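Local coordinates for protein beta-phosphoglucomutase (Bacteroides vulgatus, PDB 3DV9) that is a putative beta-phosphoglucomutase of the haloacid dehalogenase superfamily, and so probably interconverts beta-glucose 1-phosphate and glucose 6-phosphate with the help of magnesium, at residues H41-S44 with W45-I48; E60-M63 with H64-R67; A191-G194 with V195-G198. One frame throughout, in Å; residues are numbered along the deposited sequence.

Contact 1: residues H41-S44 with W45-I48; sequences HAES and WHKI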
# COMPACT_ATOMS: atom_id res chain seq x y z
N HIS A 41 -13.08 -0.36 -5.52
CA HIS A 41 -12.63 -1.73 -5.20
C HIS A 41 -13.56 -2.39 -4.14
O HIS A 41 -13.99 -3.52 -4.29
CB HIS A 41 -11.19 -1.75 -4.66
CG HIS A 41 -10.12 -1.60 -5.69
ND1 HIS A 41 -9.85 -2.57 -6.64
CD2 HIS A 41 -9.19 -0.64 -5.87
CE1 HIS A 41 -8.84 -2.18 -7.39
NE2 HIS A 41 -8.40 -1.02 -6.93
N ALA A 42 -13.82 -1.68 -3.05
CA ALA A 42 -14.71 -2.21 -1.98
C ALA A 42 -16.13 -2.56 -2.43
O ALA A 42 -16.65 -3.65 -2.10
CB ALA A 42 -14.74 -1.21 -0.77
N GLU A 43 -16.76 -1.63 -3.14
CA GLU A 43 -18.08 -1.88 -3.73
C GLU A 43 -18.07 -3.05 -4.73
O GLU A 43 -18.97 -3.90 -4.67
CB GLU A 43 -18.64 -0.60 -4.37
CG GLU A 43 -20.07 -0.75 -4.96
CD GLU A 43 -21.12 -1.11 -3.92
OE1 GLU A 43 -20.81 -1.09 -2.72
OE2 GLU A 43 -22.26 -1.41 -4.29
N SER A 44 -17.07 -3.09 -5.62
CA SER A 44 -16.93 -4.19 -6.60
C SER A 44 -16.75 -5.53 -5.93
O SER A 44 -17.37 -6.53 -6.32
CB SER A 44 -15.77 -3.95 -7.56
OG SER A 44 -16.00 -2.76 -8.29
N TRP A 45 -15.89 -5.58 -4.92
CA TRP A 45 -15.68 -6.83 -4.20
C TRP A 45 -16.99 -7.24 -3.53
O TRP A 45 -17.39 -8.41 -3.61
CB TRP A 45 -14.60 -6.71 -3.13
CG TRP A 45 -13.26 -7.07 -3.61
CD1 TRP A 45 -12.19 -6.22 -3.79
CD2 TRP A 45 -12.80 -8.37 -3.98
NE1 TRP A 45 -11.10 -6.92 -4.22
CE2 TRP A 45 -11.44 -8.24 -4.35
CE3 TRP A 45 -13.40 -9.64 -4.03
CZ2 TRP A 45 -10.67 -9.34 -4.78
CZ3 TRP A 45 -12.64 -10.73 -4.43
CH2 TRP A 45 -11.29 -10.57 -4.81
N HIS A 46 -17.64 -6.28 -2.86
CA HIS A 46 -18.85 -6.58 -2.11
C HIS A 46 -19.94 -7.16 -3.04
O HIS A 46 -20.57 -8.21 -2.74
CB HIS A 46 -19.39 -5.33 -1.43
CG HIS A 46 -20.78 -5.51 -0.93
ND1 HIS A 46 -21.09 -6.37 0.10
CD2 HIS A 46 -21.95 -4.98 -1.35
CE1 HIS A 46 -22.39 -6.35 0.31
NE2 HIS A 46 -22.94 -5.53 -0.57
N LYS A 47 -20.15 -6.48 -4.15
CA LYS A 47 -21.19 -6.82 -5.11
C LYS A 47 -20.92 -8.15 -5.82
O LYS A 47 -21.84 -8.96 -5.99
CB LYS A 47 -21.34 -5.68 -6.12
CG LYS A 47 -22.39 -5.88 -7.21
CD LYS A 47 -22.42 -4.66 -8.10
CE LYS A 47 -23.22 -4.90 -9.35
NZ LYS A 47 -23.65 -3.59 -9.90
N ILE A 48 -19.67 -8.37 -6.24
CA ILE A 48 -19.30 -9.59 -6.94
C ILE A 48 -19.34 -10.82 -6.01
O ILE A 48 -19.81 -11.89 -6.39
CB ILE A 48 -17.93 -9.44 -7.64
CG1 ILE A 48 -18.03 -8.44 -8.78
CG2 ILE A 48 -17.37 -10.81 -8.10
CD1 ILE A 48 -19.35 -8.53 -9.55

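Contact 2: residues E60-M63 with H64-R67; sequences EAYM and HEGR. With MG (magnesium ion), chain B.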
# COMPACT_ATOMS: atom_id res chain seq x y z
N GLU A 60 -15.47 -4.88 5.39
CA GLU A 60 -14.54 -6.00 5.44
C GLU A 60 -13.57 -5.98 4.24
O GLU A 60 -12.40 -6.33 4.39
CB GLU A 60 -15.24 -7.35 5.62
CG GLU A 60 -14.27 -8.42 6.12
CD GLU A 60 -14.82 -9.83 6.01
OE1 GLU A 60 -14.06 -10.79 6.20
OE2 GLU A 60 -16.02 -9.95 5.70
N ALA A 61 -14.04 -5.53 3.07
CA ALA A 61 -13.14 -5.31 1.91
C ALA A 61 -12.00 -4.34 2.24
O ALA A 61 -10.86 -4.54 1.84
CB ALA A 61 -13.91 -4.84 0.65
N TYR A 62 -12.34 -3.26 2.96
CA TYR A 62 -11.33 -2.33 3.43
C TYR A 62 -10.34 -3.05 4.39
O TYR A 62 -9.14 -2.82 4.31
CB TYR A 62 -11.98 -1.12 4.06
CG TYR A 62 -12.35 -0.04 3.08
CD1 TYR A 62 -11.39 0.88 2.64
CD2 TYR A 62 -13.66 0.11 2.62
CE1 TYR A 62 -11.72 1.93 1.76
CE2 TYR A 62 -14.01 1.16 1.74
CZ TYR A 62 -13.02 2.05 1.30
OH TYR A 62 -13.32 3.12 0.46
N MSE A 63 -10.85 -3.88 5.30
CA MSE A 63 -9.96 -4.62 6.21
C MSE A 63 -8.99 -5.52 5.46
O MSE A 63 -7.81 -5.62 5.86
CB MSE A 63 -10.78 -5.42 7.22
CG MSE A 63 -11.49 -4.48 8.24
SE MSE A 63 -10.26 -3.56 9.40
CE MSE A 63 -9.26 -5.07 10.11
N HIS A 64 -9.47 -6.12 4.36
CA HIS A 64 -8.66 -7.01 3.49
C HIS A 64 -7.88 -6.27 2.37
O HIS A 64 -7.21 -6.92 1.55
CB HIS A 64 -9.51 -8.14 2.88
CG HIS A 64 -10.06 -9.08 3.91
ND1 HIS A 64 -9.27 -9.73 4.82
CD2 HIS A 64 -11.34 -9.45 4.18
CE1 HIS A 64 -10.03 -10.45 5.62
NE2 HIS A 64 -11.29 -10.32 5.24
N GLU A 65 -7.91 -4.93 2.38
CA GLU A 65 -7.15 -4.14 1.40
C GLU A 65 -5.69 -4.60 1.33
O GLU A 65 -5.01 -4.66 2.34
CB GLU A 65 -7.22 -2.64 1.75
CG GLU A 65 -6.44 -1.80 0.75
CD GLU A 65 -6.65 -0.31 0.96
OE1 GLU A 65 -7.59 0.11 1.69
OE2 GLU A 65 -5.84 0.42 0.40
N GLY A 66 -5.21 -4.90 0.11
CA GLY A 66 -3.87 -5.42 -0.09
C GLY A 66 -3.72 -6.93 -0.21
O GLY A 66 -2.71 -7.42 -0.72
N ARG A 67 -4.70 -7.67 0.30
CA ARG A 67 -4.63 -9.13 0.35
C ARG A 67 -4.85 -9.67 -1.08
O ARG A 67 -5.64 -9.08 -1.83
CB ARG A 67 -5.75 -9.60 1.28
CG ARG A 67 -5.59 -10.96 1.87
CD ARG A 67 -6.78 -11.28 2.74
NE ARG A 67 -6.58 -10.99 4.17
CZ ARG A 67 -5.61 -11.53 4.92
NH1 ARG A 67 -4.73 -12.36 4.39
NH2 ARG A 67 -5.52 -11.22 6.20
MG MG B . -3.85 0.56 -0.20
O HOH W 1 -8.00 -0.34 4.26
O HOH W 2 -5.68 -4.07 5.05
O HOH W 3 -2.74 -1.01 1.23
O HOH W 4 -3.73 -1.29 -1.20

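Contact 3: residues A191-G194 with V195-G198; sequences APLG and VQAG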
# COMPACT_ATOMS: atom_id res chain seq x y z
N ALA A 191 -3.44 0.96 4.62
CA ALA A 191 -4.30 -0.15 5.09
C ALA A 191 -3.57 -1.00 6.14
O ALA A 191 -2.37 -1.08 6.11
CB ALA A 191 -4.68 -1.01 3.92
N PRO A 192 -4.33 -1.62 7.06
CA PRO A 192 -3.66 -2.34 8.13
C PRO A 192 -2.77 -3.46 7.59
O PRO A 192 -1.68 -3.66 8.09
CB PRO A 192 -4.82 -2.94 8.96
CG PRO A 192 -6.01 -2.85 8.09
CD PRO A 192 -5.79 -1.63 7.23
N LEU A 193 -3.23 -4.23 6.60
CA LEU A 193 -2.39 -5.37 6.14
C LEU A 193 -1.14 -4.89 5.38
O LEU A 193 -0.09 -5.53 5.44
CB LEU A 193 -3.18 -6.31 5.24
CG LEU A 193 -4.36 -7.03 5.92
CD1 LEU A 193 -5.15 -7.78 4.88
CD2 LEU A 193 -3.89 -7.95 7.03
N GLY A 194 -1.26 -3.72 4.75
CA GLY A 194 -0.13 -3.03 4.08
C GLY A 194 0.91 -2.55 5.09
O GLY A 194 2.10 -2.77 4.92
N VAL A 195 0.43 -1.92 6.17
CA VAL A 195 1.28 -1.47 7.25
C VAL A 195 2.01 -2.70 7.83
O VAL A 195 3.21 -2.67 8.04
CB VAL A 195 0.51 -0.72 8.34
CG1 VAL A 195 1.42 -0.44 9.51
CG2 VAL A 195 -0.01 0.63 7.74
N GLN A 196 1.25 -3.77 8.07
CA GLN A 196 1.83 -4.99 8.64
C GLN A 196 2.99 -5.52 7.78
O GLN A 196 4.04 -5.94 8.31
CB GLN A 196 0.73 -6.06 8.78
CG GLN A 196 1.22 -7.27 9.53
CD GLN A 196 0.14 -8.30 9.74
OE1 GLN A 196 -1.06 -8.00 9.73
NE2 GLN A 196 0.57 -9.54 9.91
N ALA A 197 2.77 -5.52 6.46
CA ALA A 197 3.79 -5.99 5.48
C ALA A 197 5.05 -5.12 5.53
O ALA A 197 6.17 -5.66 5.54
CB ALA A 197 3.21 -5.99 4.06
N GLY A 198 4.87 -3.79 5.56
CA GLY A 198 6.01 -2.86 5.59
C GLY A 198 6.82 -3.07 6.88
O GLY A 198 8.04 -3.12 6.87

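Contact 1: residues H41-S44 with W45-I48
The indole of Trp45 is approached obliquely by the carbonyl oxygen of His41: CD1 of Trp45 comes to 3.3 Å from His41 O. On the next residue, the imidazole of His46 is approached just as obliquely by the carboxylate of Glu43, whose OE1 stays 4.3 Å from His46 CD2, a loose contact. The imidazole of His41 meets the ring of Phe101 instead, planes about 35° apart, and its NE2 makes a weak hydrogen bond to Asp31. His41 O does double duty, since it also accepts the backbone N of Trp45 at 2.9 Å with an N-H...O angle of 163°. The same i to i+4 bonding runs on through His46 N to Ala42 O, Lys47 N to Glu43 O and Ile48 N to Ser44 O, the regular ladder of an alpha helix, here helix 38-51. This helix probably belongs to the helical cap that follows the first strand, 25-29, as in related HAD-family phosphatases and mutases. Helix 58-63 packs against it at Ala42 and His46, while helix 87-101 meets His41, Trp45 and Ile48. Lys47 runs out fully extended, chi1 180°, and takes NZ away from this turn to a salt bridge with Glu100. Glu43 likewise spends its charge elsewhere, OE1 pairing with Arg58, and His46 ND1 is hydrogen-bonded to Leu56 O. Next along the chain, CG1 of Ile48 rests 3.2 Å from Ser44 O, the carbonyl that also receives the Ile48 amide.

Contact 2: residues E60-M63 with H64-R67
His64 is held from both ends of its imidazole: NE2 donates to Glu60 OE1 at 3.0 Å, while ND1 accepts from NE of Arg67, also at 3.0 Å. Glu60 OE1 lies at the ring edge, close to the imidazole plane, but the histidine reaches that oxygen on its anti side, 33° out of the carboxylate plane. Arg67 NE, by contrast, stands tilted from the ring. Glu60 reaches its partner with CG anti to the backbone N (chi1 -161°) and the chain extended, which lays it alongside His64. Its OE1 also takes a salt bridge from Arg79, so this oxygen is shared between a ring N-H and a guanidinium. With an alanine here instead of His64, Arg67 NE is likely to lose its acceptor and be less firmly fixed, and Glu60 OE1 to keep Arg79 but miss its ring N-H. The backbone closes the helix at the same spot: His64 N still bonds to Glu60 O, but Glu65 N turns to Tyr62 O at 3.1 Å, arriving above that carbonyl's plane. A type II turn from His64 to Arg67 follows, with Gly66 at backbone angles that call for glycine. The Glu65 side chain extends from the turn and binds the magnesium through OE2 at 2.1 Å, alongside Asp29, Asp31 and Asn190. Its other oxygen, OE1, accepts a hydrogen bond from a water that also donates to Tyr62 O, which ties the metal ligand back to the helix end. A second water spans Met63 O and Glu65 O. Tyr62 packs on helix 38-51, whereas His64 and Arg67 lie against helix 69-81, placing this junction between the two helices.

Contact 3: residues A191-G194 with V195-G198
Helix 192-200 is the connection of a beta-alpha-beta unit, between strands 185-189 and 204-208 of the parallel sheet, and this contact is its first two turns. Ala191 stands at the N-cap. Ala191 O accepts the backbone N of Val195 at 2.9 Å, nearly in line with the carbonyl, with an N-H...O angle of 167°. Val195 touches the same oxygen with a methyl group: CG2 sits 3.3 Å from Ala191 O, placed there by lying anti to the carbonyl carbon and beside its own backbone N. Beyond this methyl contact the valine packs on Thr205 and Ala207, so it joins the start of the helix to the next strand. In the HAD fold this helix follows a metal-binding loop, and here Asn190, immediately before the cap, is a magnesium ligand. The cap residue itself packs its methyl on Glu65, another ligand. Pro192, with no N-H to offer, fits the first turn, where a backbone donor would have no carbonyl within the helix to bond to; its ring packs on Val217 and Leu218. Pro192 O accepts Gln196 N at 2.9 Å. Ala197 N bonds to Leu193 O at 3.0 Å, at a more bent 151°, and Ala197 CB lies 3.5 Å from Gly194 O. Leu193 and Gln196 run side by side, one turn apart and pointing the same way, the leucine reaching Arg67 and the glutamine meeting Pro166 and Glu221. Between the glycines, Gly198 N bonds to Gly194 O at 3.0 Å.

Contacts 1 and 2 lie on successive helices and touch directly: Ala42 CB is 3.5 Å from Tyr62 CE2, and Ala42 CA is 3.8 Å from Ala61 CB. Contact 2 in turn meets contact 3, with Glu65 CD 3.6 Å from Ala191 CB and Leu193 CD1 3.6 Å from both Met63 O and Arg67 NE. Contact 2 therefore lies between the others, whose nearest atoms are about 11 Å apart. The magnesium site is common ground for contacts 2 and 3, through Glu65 and, just ahead of contact 3, Asn190. Contact 1 borders it: His41 makes a weak hydrogen bond to the side chain of Asp31, whose backbone O binds the metal.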